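Local coordinates for protein putative glycoside hydrolase (Bacteroides ovatus, PDB 4ONZ) that is a putative glycoside hydrolase with the beta-propeller fold of the B_Fructosidase clan, its precise function not being established, at residues A[327-330]-A[331-334]. Residues are numbered along the deposited sequence; the frame is centred on the assembly and turned at random. Where two conformers were deposited one is given.
Sequences LVYH and KKKL
With CG of His330 anti to its backbone nitrogen (chi1 177°) and CG of Lys331, in one of two deposited conformers, anti to its carbonyl carbon (chi1 -66°), the imidazole and the extended lysine chain run side by side. In that conformer Lys331 CG lies over one ring face, 3.9 Å from the centroid of the His330 ring, a tentative CH-pi contact well suited to a long methylene chain. Equally tentatively, one water accepts a bond from Lys331 NZ at 3.1 Å and bonds weakly to His330 NE2.

Both residues belong to a type I' turn, His330 to Lys333, closing the two-residue hairpin between strands 322-330 and 333-340. Lys331 and Lys332 take the positive phi this turn demands, less favourable for residues with a CB than for glycine. His330 N gives Lys333 O a nearly straight 2.8 Å bond, whereas the return bond, from Lys333 N to His330 O, is 3.1 Å and bent.

Tyr329 and Leu334, a non-hydrogen-bonded pair, lie on the face opposite His330 and Lys333. The phenol reaches forward to the turn, its OH 3.4 Å from Lys332 CA, while Leu334 CD2 sits at the ring edge and also meets Leu327 CD1 at 4.1 Å. Ile15, Phe18 and Leu356 also touch Leu334.

The chemistry divides: leucines and the tyrosine pack inside, while Lys331 and Lys332 point ammonium groups outward, where water can solvate them.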
loop_
_atom_site.group_PDB
_atom_site.type_symbol
_atom_site.label_atom_id
_atom_site.label_comp_id
_atom_site.label_asym_id
_atom_site.label_seq_id
_atom_site.Cartn_x
_atom_site.Cartn_y
_atom_site.Cartn_z
ATOM N N LEU A 327 -6.088 0.867 -4.416
ATOM C CA LEU A 327 -7.115 0.231 -5.212
ATOM C C LEU A 327 -8.476 0.745 -4.773
ATOM O O LEU A 327 -8.874 0.573 -3.610
ATOM C CB LEU A 327 -7.059 -1.288 -5.049
ATOM C CG LEU A 327 -8.093 -2.078 -5.842
ATOM C CD1 LEU A 327 -7.903 -1.889 -7.349
ATOM C CD2 LEU A 327 -8.010 -3.552 -5.465
ATOM N N VAL A 328 -9.202 1.368 -5.698
ATOM C CA VAL A 328 -10.526 1.903 -5.369
ATOM C C VAL A 328 -11.564 1.513 -6.408
ATOM O O VAL A 328 -11.256 1.384 -7.595
ATOM C CB VAL A 328 -10.518 3.439 -5.211
ATOM C CG1 VAL A 328 -9.648 3.856 -4.033
ATOM C CG2 VAL A 328 -10.043 4.133 -6.470
ATOM N N TYR A 329 -12.782 1.309 -5.929
ATOM C CA TYR A 329 -13.927 1.005 -6.755
ATOM C C TYR A 329 -14.681 2.319 -6.909
ATOM O O TYR A 329 -15.074 2.937 -5.923
ATOM C CB TYR A 329 -14.813 -0.040 -6.085
ATOM C CG TYR A 329 -16.054 -0.371 -6.877
ATOM C CD1 TYR A 329 -16.026 -1.337 -7.876
ATOM C CD2 TYR A 329 -17.252 0.280 -6.631
ATOM C CE1 TYR A 329 -17.162 -1.644 -8.602
ATOM C CE2 TYR A 329 -18.396 -0.023 -7.352
ATOM C CZ TYR A 329 -18.340 -0.987 -8.334
ATOM O OH TYR A 329 -19.467 -1.289 -9.061
ATOM N N HIS A 330 -14.893 2.733 -8.152
ATOM C CA HIS A 330 -15.545 4.000 -8.444
ATOM C C HIS A 330 -16.280 3.920 -9.775
ATOM O O HIS A 330 -15.671 3.642 -10.804
ATOM C CB HIS A 330 -14.484 5.098 -8.487
ATOM C CG HIS A 330 -15.016 6.447 -8.852
ATOM N ND1 HIS A 330 -15.750 7.217 -7.981
ATOM C CD2 HIS A 330 -14.893 7.176 -9.988
ATOM C CE1 HIS A 330 -16.075 8.357 -8.566
ATOM N NE2 HIS A 330 -15.561 8.359 -9.784
ATOM N N LYS A 331 -17.592 4.138 -9.722
ATOM C CA LYS A 331 -18.459 4.114 -10.905
ATOM C C LYS A 331 -18.266 2.871 -11.771
ATOM O O LYS A 331 -17.949 2.955 -12.966
ATOM C CB LYS A 331 -18.288 5.399 -11.721
ATOM C CG LYS A 331 -18.771 6.635 -10.983
ATOM C CD LYS A 331 -18.605 7.891 -11.822
ATOM C CE LYS A 331 -19.139 9.117 -11.097
ATOM N NZ LYS A 331 -18.907 10.365 -11.875
ATOM N N LYS A 332 -18.471 1.715 -11.147
ATOM C CA LYS A 332 -18.363 0.415 -11.797
ATOM C C LYS A 332 -16.987 0.109 -12.390
ATOM O O LYS A 332 -16.882 -0.741 -13.265
ATOM C CB LYS A 332 -19.429 0.265 -12.897
ATOM C CG LYS A 332 -20.862 0.446 -12.439
ATOM C CD LYS A 332 -21.805 0.134 -13.596
ATOM C CE LYS A 332 -23.257 0.367 -13.223
ATOM N NZ LYS A 332 -24.171 -0.006 -14.343
ATOM N N LYS A 333 -15.945 0.789 -11.913
ATOM C CA LYS A 333 -14.571 0.548 -12.364
ATOM C C LYS A 333 -13.611 0.465 -11.184
ATOM O O LYS A 333 -13.894 0.964 -10.097
ATOM C CB LYS A 333 -14.089 1.666 -13.290
ATOM C CG LYS A 333 -14.846 1.762 -14.599
ATOM C CD LYS A 333 -14.264 2.862 -15.466
ATOM C CE LYS A 333 -14.989 2.960 -16.797
ATOM N NZ LYS A 333 -14.466 4.096 -17.602
ATOM N N LEU A 334 -12.486 -0.194 -11.411
ATOM C CA LEU A 334 -11.427 -0.279 -10.418
ATOM C C LEU A 334 -10.260 0.571 -10.893
ATOM O O LEU A 334 -9.812 0.436 -12.032
ATOM C CB LEU A 334 -10.972 -1.720 -10.215
ATOM C CG LEU A 334 -11.863 -2.648 -9.391
ATOM C CD1 LEU A 334 -11.328 -4.073 -9.493
ATOM C CD2 LEU A 334 -11.915 -2.186 -7.940
HETATM O O HOH W 1 -15.927 9.898 -12.769
#